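Transketolase (Campylobacter jejuni, PDB 3L84) belongs to the transketolase family of thiamine diphosphate-binding enzymes, with thiamine diphosphate-binding, pyrimidine-binding and transketolase-type C-terminal domains. Local coordinates at residues 410-415 against 436-441; 362-367 against 387-392; 340-345 against 368-373; 471-476 against 495-500. All blocks are in the same frame, centred on the assembly; numbering follows the deposited sequence.

Contact 1. Residues 410-415 against 436-441; sequences FSATFF and FFIFTH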
loop_
_atom_site.group_PDB
_atom_site.type_symbol
_atom_site.label_atom_id
_atom_site.label_comp_id
_atom_site.label_asym_id
_atom_site.label_seq_id
_atom_site.Cartn_x
_atom_site.Cartn_y
_atom_site.Cartn_z
ATOM N N PHE A 410 17.640 -6.869 2.406
ATOM C CA PHE A 410 16.399 -7.202 3.108
ATOM C C PHE A 410 15.699 -5.958 3.601
ATOM O O PHE A 410 16.308 -4.969 3.980
ATOM C CB PHE A 410 16.611 -8.216 4.282
ATOM C CG PHE A 410 17.353 -7.669 5.475
ATOM C CD1 PHE A 410 16.675 -6.967 6.482
ATOM C CD2 PHE A 410 18.719 -7.813 5.569
ATOM C CE1 PHE A 410 17.381 -6.464 7.576
ATOM C CE2 PHE A 410 19.418 -7.310 6.661
ATOM C CZ PHE A 410 18.737 -6.641 7.656
ATOM N N SER A 411 14.358 -6.010 3.531
ATOM C CA SER A 411 13.422 -4.979 4.002
ATOM C C SER A 411 12.627 -5.539 5.149
ATOM O O SER A 411 12.106 -6.651 5.022
ATOM C CB SER A 411 12.422 -4.600 2.892
ATOM O OG SER A 411 13.093 -4.080 1.748
ATOM N N ALA A 412 12.478 -4.808 6.254
ATOM C CA ALA A 412 11.790 -5.309 7.436
ATOM C C ALA A 412 10.753 -4.353 7.952
ATOM O O ALA A 412 10.981 -3.141 8.034
ATOM C CB ALA A 412 12.804 -5.674 8.546
ATOM N N THR A 413 9.624 -4.914 8.376
ATOM C CA THR A 413 8.598 -4.190 9.118
ATOM C C THR A 413 7.671 -5.204 9.786
ATOM O O THR A 413 7.875 -6.435 9.674
ATOM C CB THR A 413 7.810 -3.202 8.198
ATOM O OG1 THR A 413 6.886 -2.439 8.988
ATOM C CG2 THR A 413 7.054 -3.913 7.058
ATOM N N PHE A 414 6.685 -4.724 10.506
ATOM C CA PHE A 414 5.645 -5.619 10.994
ATOM C C PHE A 414 4.839 -6.141 9.826
ATOM O O PHE A 414 4.581 -5.429 8.824
ATOM C CB PHE A 414 4.652 -4.868 11.898
ATOM C CG PHE A 414 5.192 -4.400 13.243
ATOM C CD1 PHE A 414 6.179 -5.079 13.919
ATOM C CD2 PHE A 414 4.644 -3.260 13.853
ATOM C CE1 PHE A 414 6.638 -4.639 15.160
ATOM C CE2 PHE A 414 5.110 -2.846 15.101
ATOM C CZ PHE A 414 6.078 -3.541 15.742
ATOM N N PHE A 415 4.338 -7.367 9.947
ATOM C CA PHE A 415 3.564 -7.964 8.861
ATOM C C PHE A 415 2.333 -7.127 8.523
ATOM O O PHE A 415 1.951 -7.040 7.356
ATOM C CB PHE A 415 3.178 -9.402 9.259
ATOM C CG PHE A 415 2.645 -10.284 8.143
ATOM C CD1 PHE A 415 3.065 -10.148 6.825
ATOM C CD2 PHE A 415 1.771 -11.317 8.455
ATOM C CE1 PHE A 415 2.612 -11.031 5.844
ATOM C CE2 PHE A 415 1.339 -12.196 7.480
ATOM C CZ PHE A 415 1.744 -12.032 6.203
ATOM N N PHE A 436 14.725 -9.911 0.055
ATOM C CA PHE A 436 14.093 -10.668 1.143
ATOM C C PHE A 436 13.279 -9.744 2.027
ATOM O O PHE A 436 13.728 -8.669 2.401
ATOM C CB PHE A 436 15.194 -11.386 1.948
ATOM C CG PHE A 436 16.154 -12.133 1.065
ATOM C CD1 PHE A 436 15.762 -13.267 0.413
ATOM C CD2 PHE A 436 17.413 -11.650 0.818
ATOM C CE1 PHE A 436 16.595 -13.912 -0.439
ATOM C CE2 PHE A 436 18.269 -12.321 -0.053
ATOM C CZ PHE A 436 17.849 -13.415 -0.701
ATOM N N PHE A 437 12.073 -10.160 2.348
ATOM C CA PHE A 437 11.124 -9.369 3.123
ATOM C C PHE A 437 10.935 -10.007 4.478
ATOM O O PHE A 437 10.602 -11.195 4.561
ATOM C CB PHE A 437 9.774 -9.239 2.358
ATOM C CG PHE A 437 9.871 -8.435 1.076
ATOM C CD1 PHE A 437 9.496 -7.102 1.066
ATOM C CD2 PHE A 437 10.373 -8.989 -0.077
ATOM C CE1 PHE A 437 9.620 -6.352 -0.105
ATOM C CE2 PHE A 437 10.500 -8.226 -1.228
ATOM C CZ PHE A 437 10.128 -6.932 -1.216
ATOM N N ILE A 438 11.136 -9.237 5.528
ATOM C CA ILE A 438 11.157 -9.743 6.906
ATOM C C ILE A 438 9.942 -9.125 7.584
ATOM O O ILE A 438 9.893 -7.905 7.776
ATOM C CB ILE A 438 12.460 -9.337 7.637
ATOM C CG1 ILE A 438 13.741 -9.676 6.861
ATOM C CG2 ILE A 438 12.474 -9.892 9.054
ATOM C CD1 ILE A 438 13.853 -11.029 6.387
ATOM N N PHE A 439 8.968 -9.956 7.945
ATOM C CA PHE A 439 7.703 -9.489 8.503
ATOM C C PHE A 439 7.491 -10.134 9.858
ATOM O O PHE A 439 7.079 -11.289 9.919
ATOM C CB PHE A 439 6.547 -9.835 7.577
ATOM C CG PHE A 439 6.588 -9.208 6.196
ATOM C CD1 PHE A 439 6.927 -7.887 5.997
ATOM C CD2 PHE A 439 6.217 -9.945 5.100
ATOM C CE1 PHE A 439 6.898 -7.335 4.719
ATOM C CE2 PHE A 439 6.190 -9.399 3.830
ATOM C CZ PHE A 439 6.539 -8.112 3.640
ATOM N N THR A 440 7.671 -9.387 10.936
ATOM C CA THR A 440 7.477 -9.920 12.263
ATOM C C THR A 440 6.092 -9.555 12.770
ATOM O O THR A 440 5.301 -8.874 12.084
ATOM C CB THR A 440 8.560 -9.466 13.250
ATOM O OG1 THR A 440 8.360 -8.092 13.610
ATOM C CG2 THR A 440 9.955 -9.653 12.662
ATOM N N HIS A 441 5.725 -10.052 13.929
ATOM C CA HIS A 441 4.455 -9.713 14.568
ATOM C C HIS A 441 3.320 -10.209 13.694
ATOM O O HIS A 441 2.410 -9.492 13.298
ATOM C CB HIS A 441 4.389 -8.221 14.864
ATOM C CG HIS A 441 5.344 -7.786 15.929
ATOM N ND1 HIS A 441 6.709 -7.954 15.819
ATOM C CD2 HIS A 441 5.125 -7.201 17.126
ATOM C CE1 HIS A 441 7.289 -7.487 16.915
ATOM N NE2 HIS A 441 6.347 -7.050 17.734
#
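Phe-410 to Phe-414 and Phe-436 to Thr-440 run as adjacent parallel strands, their axes 4.6 Å apart and inclined by 17°. The ladder steps from Ser-411 N to Phe-436 O, back from Ile-438 N to Ser-411 O at 2.8 Å, then through Thr-413 N to Ile-438 O and Thr-440 N to Thr-413 O. Phe-415 N closes it on Thr-440 O at 2.8 Å, just where the side chains of Phe-414 and Thr-440 diverge. On one face of the sheet Ala-412 CB sits 3.8 Å from Ile-438 CB, and Phe-410 CD1 touches Ile-438 CG1; Leu-348 and Asn-344 of helix 340-354 pack over this side. On the other, Thr-413 CG2 approaches the CD1-CE1 side of the Phe-439 ring, which also meets Phe-462 edge-to-face. Phe-415 has CG anti to its backbone N (chi1 -167°), which brings CD1 to 3.6 Å from Phe-439 CB; the two rings are slid apart and barely overlap. At the strand ends Phe-414 CE1 lies 3.3 Å above the centre of the His-441 ring, the planes inclined at 41°. His-441 ND1 donates to Thr-440 OG1 at 2.8 Å, which helps fix the imidazole's rotation beneath the phenyl. With helix 418-431 joining the strands, this is a beta-alpha-beta crossover in the parallel sheet of the pyrimidine-binding domain.

Contact 2. Residues 362-367 against 387-392; sequences SADLGP and FGIREH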
loop_
_atom_site.group_PDB
_atom_site.type_symbol
_atom_site.label_atom_id
_atom_site.label_comp_id
_atom_site.label_asym_id
_atom_site.label_seq_id
_atom_site.Cartn_x
_atom_site.Cartn_y
_atom_site.Cartn_z
ATOM N N SER A 362 15.219 -1.851 8.602
ATOM C CA SER A 362 13.815 -1.802 8.992
ATOM C C SER A 362 13.294 -0.388 8.811
ATOM O O SER A 362 14.037 0.607 8.812
ATOM C CB SER A 362 13.732 -2.203 10.481
ATOM O OG SER A 362 12.393 -2.096 10.980
ATOM N N ALA A 363 11.973 -0.297 8.692
ATOM C CA ALA A 363 11.281 0.982 8.661
ATOM C C ALA A 363 10.988 1.463 10.075
ATOM O O ALA A 363 9.863 1.394 10.576
ATOM C CB ALA A 363 9.980 0.886 7.800
ATOM N N ASP A 364 12.043 1.867 10.768
ATOM C CA ASP A 364 12.022 2.345 12.139
ATOM C C ASP A 364 11.511 1.327 13.139
ATOM O O ASP A 364 10.855 1.704 14.105
ATOM C CB ASP A 364 11.217 3.633 12.324
ATOM C CG ASP A 364 11.530 4.354 13.654
ATOM O OD1 ASP A 364 12.725 4.487 13.978
ATOM O OD2 ASP A 364 10.579 4.769 14.363
ATOM N N LEU A 365 11.702 0.049 12.906
ATOM C CA LEU A 365 11.256 -0.981 13.868
ATOM C C LEU A 365 12.368 -1.969 14.183
ATOM O O LEU A 365 12.077 -3.069 14.663
ATOM C CB LEU A 365 10.023 -1.710 13.351
ATOM C CG LEU A 365 8.745 -0.922 13.315
ATOM C CD1 LEU A 365 7.642 -1.727 12.602
ATOM C CD2 LEU A 365 8.302 -0.560 14.735
ATOM N N GLY A 366 13.627 -1.602 13.972
ATOM C CA GLY A 366 14.724 -2.535 14.219
ATOM C C GLY A 366 14.650 -3.290 15.548
ATOM O O GLY A 366 14.847 -4.512 15.570
ATOM N N PRO A 367 14.410 -2.588 16.662
ATOM C CA PRO A 367 14.421 -3.277 17.942
ATOM C C PRO A 367 13.320 -4.317 18.061
ATOM O O PRO A 367 13.485 -5.297 18.778
ATOM C CB PRO A 367 14.191 -2.120 18.951
ATOM C CG PRO A 367 14.765 -0.936 18.265
ATOM C CD PRO A 367 14.369 -1.115 16.834
ATOM N N PHE A 387 15.744 3.143 7.503
ATOM C CA PHE A 387 14.832 3.648 6.468
ATOM C C PHE A 387 13.874 4.712 6.957
ATOM O O PHE A 387 13.252 5.414 6.152
ATOM C CB PHE A 387 14.082 2.496 5.822
ATOM C CG PHE A 387 14.940 1.670 4.913
ATOM C CD1 PHE A 387 15.207 2.092 3.625
ATOM C CD2 PHE A 387 15.447 0.449 5.323
ATOM C CE1 PHE A 387 15.978 1.304 2.792
ATOM C CE2 PHE A 387 16.221 -0.311 4.500
ATOM C CZ PHE A 387 16.498 0.125 3.231
ATOM N N GLY A 388 13.728 4.835 8.261
ATOM C CA GLY A 388 12.703 5.668 8.817
ATOM C C GLY A 388 11.325 5.039 8.637
ATOM O O GLY A 388 11.192 3.878 8.280
ATOM N N ILE A 389 10.274 5.837 8.847
ATOM C CA ILE A 389 8.894 5.346 8.812
ATOM C C ILE A 389 8.417 5.478 7.367
ATOM O O ILE A 389 7.561 6.302 7.027
ATOM C CB ILE A 389 7.979 5.994 9.840
ATOM C CG1 ILE A 389 8.597 5.964 11.263
ATOM C CG2 ILE A 389 6.642 5.248 9.878
ATOM C CD1 ILE A 389 9.621 7.084 11.604
ATOM N N ARG A 390 9.016 4.635 6.508
ATOM C CA ARG A 390 8.905 4.755 5.065
ATOM C C ARG A 390 8.883 3.378 4.428
ATOM O O ARG A 390 9.774 2.979 3.678
ATOM C CB ARG A 390 10.098 5.554 4.490
ATOM C CG ARG A 390 10.276 6.962 5.015
ATOM C CD ARG A 390 11.459 7.605 4.330
ATOM N NE ARG A 390 11.798 8.928 4.838
ATOM C CZ ARG A 390 12.736 9.184 5.737
ATOM N NH1 ARG A 390 13.472 8.242 6.289
ATOM N NH2 ARG A 390 12.970 10.451 6.056
ATOM N N GLU A 391 7.895 2.595 4.760
ATOM C CA GLU A 391 7.876 1.209 4.309
ATOM C C GLU A 391 7.934 1.105 2.798
ATOM O O GLU A 391 8.642 0.262 2.245
ATOM C CB GLU A 391 6.646 0.442 4.820
ATOM C CG GLU A 391 6.543 0.268 6.312
ATOM C CD GLU A 391 5.871 1.432 7.006
ATOM O OE1 GLU A 391 5.449 2.425 6.343
ATOM O OE2 GLU A 391 5.736 1.353 8.252
ATOM N N HIS A 392 7.143 1.925 2.132
ATOM C CA HIS A 392 7.006 1.790 0.679
ATOM C C HIS A 392 8.305 2.150 -0.023
ATOM O O HIS A 392 8.812 1.384 -0.846
ATOM C CB HIS A 392 5.840 2.620 0.212
ATOM C CG HIS A 392 5.264 2.300 -1.115
ATOM N ND1 HIS A 392 5.568 1.226 -1.919
ATOM C CD2 HIS A 392 4.268 2.982 -1.734
ATOM C CE1 HIS A 392 4.777 1.277 -3.001
ATOM N NE2 HIS A 392 4.017 2.337 -2.914
HETATM O O HOH W 1 7.443 0.103 9.903
HETATM O O HOH W 2 14.809 3.598 10.576
#
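Ala-363 and Gly-388 bring together two loops that follow parallel strands 358-362 and 384-386 of the pyrimidine-binding domain, each leading into a helix. Ala-363 CB rests 3.3 Å from Gly-388 O and meets Glu-391 CG at 3.8 Å. Beside it, Asp-364 turns CG anti to its backbone N (chi1 -163°), and its CB packs against Ile-389 CG1 at 3.7 Å while OD2 comes near the terminal methyl CD1. Phe-387 N donates a weak hydrogen bond to Ser-362 O, and the same oxygen lies near the plane of the Phe-387 ring, at its edge. Two waters complete the join: one donates to both Ala-363 O and Glu-391 OE2, the other accepts from Gly-388 N and, weakly, from Asp-364 N. Inverse gamma turns centred on Ala-363 and Ile-389 bend the two backbones, and Ser-362 OG accepts from Leu-365 N at 3.0 Å in an ST motif that braces the first loop. The second subunit reaches in here: its Ser-185 OG and Glu-187 N bond Asp-364 OD1, and its Gln-156 binds Ile-389 N, so the loops also form part of the dimer interface. Behind Gly-388 the Arg-390 guanidinium folds back along its own loop; NH1 reaches Phe-387 O at 2.8 Å, with the oxygen in the guanidinium plane but the nitrogen 46° out of the carbonyl plane.

Contact 3. Residues 340-345 against 368-373; sequences TRDSNG and SNKTEL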
loop_
_atom_site.group_PDB
_atom_site.type_symbol
_atom_site.label_atom_id
_atom_site.label_comp_id
_atom_site.label_asym_id
_atom_site.label_seq_id
_atom_site.Cartn_x
_atom_site.Cartn_y
_atom_site.Cartn_z
ATOM N N THR A 340 10.162 -16.716 16.436
ATOM C CA THR A 340 10.887 -16.792 15.165
ATOM C C THR A 340 11.412 -15.415 14.738
ATOM O O THR A 340 12.330 -15.364 13.941
ATOM C CB THR A 340 10.079 -17.495 14.101
ATOM O OG1 THR A 340 8.792 -16.900 13.985
ATOM C CG2 THR A 340 9.992 -19.012 14.397
ATOM N N ARG A 341 10.959 -14.295 15.298
ATOM C CA ARG A 341 11.669 -13.038 15.039
ATOM C C ARG A 341 13.116 -13.132 15.556
ATOM O O ARG A 341 14.021 -12.528 14.973
ATOM C CB ARG A 341 10.968 -11.815 15.643
ATOM C CG ARG A 341 10.848 -11.770 17.144
ATOM C CD ARG A 341 10.257 -10.460 17.571
ATOM N NE ARG A 341 9.914 -10.430 18.995
ATOM C CZ ARG A 341 9.714 -9.334 19.720
ATOM N NH1 ARG A 341 9.952 -8.125 19.246
ATOM N NH2 ARG A 341 9.314 -9.474 20.988
ATOM N N ASP A 342 13.328 -13.823 16.671
ATOM C CA ASP A 342 14.628 -13.952 17.304
ATOM C C ASP A 342 15.523 -14.942 16.585
ATOM O O ASP A 342 16.702 -14.639 16.347
ATOM C CB ASP A 342 14.467 -14.341 18.779
ATOM C CG ASP A 342 13.854 -13.254 19.613
ATOM O OD1 ASP A 342 14.047 -12.063 19.316
ATOM O OD2 ASP A 342 13.195 -13.575 20.627
ATOM N N SER A 343 15.025 -16.126 16.208
ATOM C CA SER A 343 15.822 -16.998 15.362
ATOM C C SER A 343 16.185 -16.270 14.082
ATOM O O SER A 343 17.327 -16.337 13.621
ATOM C CB SER A 343 15.114 -18.317 15.057
ATOM O OG SER A 343 13.828 -18.115 14.493
ATOM N N ASN A 344 15.237 -15.552 13.501
ATOM C CA ASN A 344 15.520 -14.877 12.233
ATOM C C ASN A 344 16.584 -13.819 12.391
ATOM O O ASN A 344 17.459 -13.703 11.514
ATOM C CB ASN A 344 14.231 -14.343 11.618
ATOM C CG ASN A 344 14.453 -13.830 10.220
ATOM O OD1 ASN A 344 14.603 -12.588 9.991
ATOM N ND2 ASN A 344 14.537 -14.728 9.302
ATOM N N GLY A 345 16.554 -13.047 13.466
ATOM C CA GLY A 345 17.555 -12.031 13.678
ATOM C C GLY A 345 18.942 -12.640 13.789
ATOM O O GLY A 345 19.920 -12.085 13.262
ATOM N N SER A 368 12.184 -4.082 17.423
ATOM C CA SER A 368 11.040 -5.015 17.443
ATOM C C SER A 368 11.150 -6.095 16.382
ATOM O O SER A 368 10.729 -7.218 16.626
ATOM C CB SER A 368 9.739 -4.264 17.221
ATOM O OG SER A 368 9.504 -3.326 18.248
ATOM N N ASN A 369 11.680 -5.775 15.205
ATOM C CA ASN A 369 11.843 -6.762 14.128
ATOM C C ASN A 369 13.077 -7.644 14.346
ATOM O O ASN A 369 13.233 -8.634 13.640
ATOM C CB ASN A 369 11.978 -6.102 12.765
ATOM C CG ASN A 369 10.759 -5.314 12.295
ATOM O OD1 ASN A 369 9.589 -5.585 12.706
ATOM N ND2 ASN A 369 10.993 -4.402 11.427
ATOM N N LYS A 370 13.956 -7.252 15.270
ATOM C CA LYS A 370 15.211 -7.944 15.585
ATOM C C LYS A 370 16.170 -8.013 14.416
ATOM O O LYS A 370 16.887 -9.021 14.202
ATOM C CB LYS A 370 14.942 -9.333 16.160
ATOM C CG LYS A 370 14.044 -9.333 17.386
ATOM C CD LYS A 370 14.610 -8.523 18.526
ATOM C CE LYS A 370 13.694 -8.517 19.758
ATOM N NZ LYS A 370 14.154 -9.555 20.715
ATOM N N THR A 371 16.283 -6.910 13.676
ATOM C CA THR A 371 17.083 -6.862 12.473
ATOM C C THR A 371 18.444 -6.201 12.633
ATOM O O THR A 371 19.216 -6.175 11.678
ATOM C CB THR A 371 16.291 -6.107 11.354
ATOM O OG1 THR A 371 15.756 -4.872 11.888
ATOM C CG2 THR A 371 15.144 -6.974 10.892
ATOM N N GLU A 372 18.790 -5.696 13.810
ATOM C CA GLU A 372 20.123 -5.105 13.966
ATOM C C GLU A 372 21.201 -6.117 13.633
ATOM O O GLU A 372 21.227 -7.221 14.166
ATOM C CB GLU A 372 20.328 -4.574 15.397
ATOM C CG GLU A 372 21.682 -3.866 15.652
ATOM C CD GLU A 372 21.797 -3.293 17.058
ATOM O OE1 GLU A 372 20.807 -3.250 17.814
ATOM O OE2 GLU A 372 22.936 -2.926 17.434
ATOM N N LEU A 373 22.141 -5.675 12.789
ATOM C CA LEU A 373 23.298 -6.441 12.405
ATOM C C LEU A 373 24.404 -5.953 13.344
ATOM O O LEU A 373 25.003 -4.883 13.155
ATOM C CB LEU A 373 23.626 -6.234 10.930
ATOM C CG LEU A 373 22.473 -6.551 9.984
ATOM C CD1 LEU A 373 22.867 -6.095 8.579
ATOM C CD2 LEU A 373 22.020 -8.019 10.056
HETATM O O HOH W 3 13.928 -11.072 12.481
HETATM O O HOH W 4 9.531 -5.624 20.523
#
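The first turn and a half of helix 340-354 lies against the end of short helix 366-369, and the backbones approach where Gly-345 CA meets Lys-370 O at 3.1 Å. Lys-370, with positive phi (62°), is the residue at which the chain leaves helical geometry, and its side chain runs alongside Arg-341 and Asp-342. Lys-370 CG lies 3.3 Å from Asp-342 OD1. The bends at chi2 and chi4 bring Lys-370 NZ onto the syn side of Asp-342 OD1 in a 2.9 Å salt bridge. Arg-341 is extended from CG to NE; its NH1 meets a lone pair of Ser-368 O at 2.9 Å, and that oxygen lies in the guanidinium plane. Lys-370 CE lies over one face of this guanidinium, toward its rim, while the nearby Asp-342 carboxylate probably eases the proximity of the two positive charges. One water accepts from NH1 and also meets Ser-368 OG; another lies within hydrogen-bonding distance of Arg-341 O and Asn-369 O. Asn-369 itself turns to Thr-440 on the sheet, and Arg-341 packs against His-441. Two helix ends are thus clasped by a salt bridge and an arginine-to-carbonyl bond beside the ends of strands 408-414 and 436-440 in the alpha/beta pyrimidine-binding domain.

Contact 4. Residues 471-476 against 495-500; sequences FRPADG and FVLSRQ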
loop_
_atom_site.group_PDB
_atom_site.type_symbol
_atom_site.label_atom_id
_atom_site.label_comp_id
_atom_site.label_asym_id
_atom_site.label_seq_id
_atom_site.Cartn_x
_atom_site.Cartn_y
_atom_site.Cartn_z
ATOM N N PHE A 471 7.339 -17.852 3.575
ATOM C CA PHE A 471 7.731 -18.794 4.625
ATOM C C PHE A 471 7.170 -18.376 5.961
ATOM O O PHE A 471 7.303 -17.214 6.350
ATOM C CB PHE A 471 9.236 -18.878 4.745
ATOM C CG PHE A 471 9.911 -19.487 3.567
ATOM C CD1 PHE A 471 9.879 -20.848 3.369
ATOM C CD2 PHE A 471 10.560 -18.696 2.639
ATOM C CE1 PHE A 471 10.546 -21.424 2.295
ATOM C CE2 PHE A 471 11.213 -19.293 1.567
ATOM C CZ PHE A 471 11.182 -20.641 1.425
ATOM N N ARG A 472 6.544 -19.294 6.685
ATOM C CA ARG A 472 6.022 -19.023 8.034
ATOM C C ARG A 472 6.556 -20.135 8.954
ATOM O O ARG A 472 5.856 -21.104 9.262
ATOM C CB ARG A 472 4.522 -18.910 8.034
ATOM C CG ARG A 472 3.921 -18.512 9.326
ATOM C CD ARG A 472 2.431 -18.120 9.220
ATOM N NE ARG A 472 1.888 -17.664 10.512
ATOM C CZ ARG A 472 1.065 -18.326 11.305
ATOM N NH1 ARG A 472 0.529 -19.479 10.972
ATOM N NH2 ARG A 472 0.724 -17.751 12.440
ATOM N N PRO A 473 7.814 -20.012 9.399
ATOM C CA PRO A 473 8.459 -21.119 10.103
ATOM C C PRO A 473 7.877 -21.321 11.490
ATOM O O PRO A 473 7.513 -20.359 12.174
ATOM C CB PRO A 473 9.923 -20.685 10.182
ATOM C CG PRO A 473 9.876 -19.216 10.088
ATOM C CD PRO A 473 8.761 -18.908 9.118
ATOM N N ALA A 474 7.777 -22.578 11.909
ATOM C CA ALA A 474 7.279 -22.909 13.223
ATOM C C ALA A 474 8.366 -22.908 14.280
ATOM O O ALA A 474 8.045 -22.837 15.484
ATOM C CB ALA A 474 6.604 -24.254 13.197
ATOM N N ASP A 475 9.622 -22.914 13.891
ATOM C CA ASP A 475 10.731 -22.920 14.870
ATOM C C ASP A 475 11.980 -22.447 14.174
ATOM O O ASP A 475 11.955 -22.141 12.983
ATOM C CB ASP A 475 10.900 -24.296 15.580
ATOM C CG ASP A 475 11.465 -25.397 14.717
ATOM O OD1 ASP A 475 11.813 -25.181 13.539
ATOM O OD2 ASP A 475 11.632 -26.522 15.277
ATOM N N GLY A 476 13.088 -22.390 14.896
ATOM C CA GLY A 476 14.324 -21.928 14.335
ATOM C C GLY A 476 14.898 -22.792 13.256
ATOM O O GLY A 476 15.531 -22.283 12.334
ATOM N N PHE A 495 9.492 -13.744 4.937
ATOM C CA PHE A 495 9.597 -14.482 6.182
ATOM C C PHE A 495 8.578 -13.895 7.149
ATOM O O PHE A 495 8.656 -12.721 7.523
ATOM C CB PHE A 495 11.021 -14.375 6.720
ATOM C CG PHE A 495 12.030 -15.030 5.833
ATOM C CD1 PHE A 495 12.410 -16.352 6.024
ATOM C CD2 PHE A 495 12.537 -14.371 4.771
ATOM C CE1 PHE A 495 13.361 -16.937 5.170
ATOM C CE2 PHE A 495 13.448 -14.960 3.933
ATOM C CZ PHE A 495 13.848 -16.238 4.131
ATOM N N VAL A 496 7.623 -14.731 7.549
ATOM C CA VAL A 496 6.504 -14.337 8.399
ATOM C C VAL A 496 6.762 -14.928 9.790
ATOM O O VAL A 496 6.791 -16.159 9.952
ATOM C CB VAL A 496 5.198 -14.804 7.787
ATOM C CG1 VAL A 496 3.977 -14.554 8.731
ATOM C CG2 VAL A 496 4.943 -14.187 6.410
ATOM N N LEU A 497 7.037 -14.036 10.737
ATOM C CA LEU A 497 7.720 -14.380 11.969
ATOM C C LEU A 497 6.915 -13.931 13.197
ATOM O O LEU A 497 6.251 -12.890 13.178
ATOM C CB LEU A 497 9.097 -13.719 11.966
ATOM C CG LEU A 497 9.966 -14.082 10.754
ATOM C CD1 LEU A 497 11.093 -13.077 10.610
ATOM C CD2 LEU A 497 10.437 -15.510 10.796
ATOM N N SER A 498 7.019 -14.693 14.292
ATOM C CA SER A 498 6.255 -14.415 15.495
ATOM C C SER A 498 6.903 -13.429 16.428
ATOM O O SER A 498 8.150 -13.362 16.513
ATOM C CB SER A 498 5.981 -15.709 16.263
ATOM O OG SER A 498 7.164 -16.203 16.886
ATOM N N ARG A 499 6.070 -12.652 17.124
ATOM C CA ARG A 499 6.498 -11.835 18.266
ATOM C C ARG A 499 6.822 -12.753 19.442
ATOM O O ARG A 499 7.765 -12.550 20.197
ATOM C CB ARG A 499 5.359 -10.857 18.654
ATOM C CG ARG A 499 5.751 -9.881 19.723
ATOM C CD ARG A 499 4.584 -9.117 20.314
ATOM N NE ARG A 499 5.131 -8.108 21.240
ATOM C CZ ARG A 499 4.520 -7.615 22.313
ATOM N NH1 ARG A 499 5.154 -6.707 23.061
ATOM N NH2 ARG A 499 3.299 -8.021 22.666
ATOM N N GLN A 500 5.916 -13.701 19.680
ATOM C CA GLN A 500 5.877 -14.512 20.882
ATOM C C GLN A 500 6.677 -15.810 20.726
ATOM O O GLN A 500 6.890 -16.311 19.624
ATOM C CB GLN A 500 4.432 -14.857 21.287
ATOM C CG GLN A 500 3.738 -15.964 20.451
ATOM C CD GLN A 500 3.176 -15.520 19.122
ATOM O OE1 GLN A 500 3.508 -14.427 18.621
ATOM N NE2 GLN A 500 2.405 -16.400 18.488
HETATM O O HOH W 5 6.856 -17.780 12.231
#
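Phe-495 forms a parallel beta bridge with Phe-471 where edge strand 469-471 of the pyrimidine-binding domain's parallel sheet runs beside strand 493-496. The two rings lie side by side, pointing the same way, with planes at 24° but slid apart; Phe-495 CE1 meets Phe-471 CD2 at 4.2 Å. Trp-483 stacks on Phe-495, and Ala-482, also of helix 476-488, packs on both phenylalanines. At Val-496 the backbone N donates to Phe-471 O at 2.8 Å, close to straight (160°). The valine's CG1, anti to its own backbone N (chi1 174°), reaches Arg-472 CD at 3.9 Å and lies near the edge of the guanidinium. Arg-472 is extended past this methyl, its charged end forming salt bridges to Asp-442 and Glu-536 and a hydrogen bond to Ser-533, the last two linking the sheet edge to residues 533-536. Where the two segments part after the bridge, one water spans the gap, donating to Val-496 O at 2.8 Å and to Pro-473 O at 2.7 Å. Leu-497 starts away from the 471-476 segment, but its CD2 branch returns to touch Pro-473 CG at 3.8 Å; helix 340-354 packs on the same leucine through Thr-340 and Asn-344. Further on, bracing the loop beyond the strand, Ser-498 OG donates to Gln-500 O at 2.8 Å.

In the fold
All four contacts belong to the pyrimidine-binding domain and gather around its parallel sheet, ordered 384-386, 358-362, 408-414, 436-440, 493-496, 469-471. Contact 1 is central: its centre lies about 10 Å from that of contact 2, 9 Å from contact 3 and 11 Å from contact 4. Contacts 2 and 4, toward opposite edges of the sheet, have their centres about 20 Å apart and do not touch. Along the chain contacts 2 and 3 alternate, sharing helix 366-369; contact 1 follows, then contact 4. Backbone hydrogen bonds Ala-363 to Ala-412 and Phe-495 to Phe-437, and a Thr-340 OG1 to Ser-498 N hydrogen bond, tie them into one alpha/beta core that meets the second subunit at contact 2.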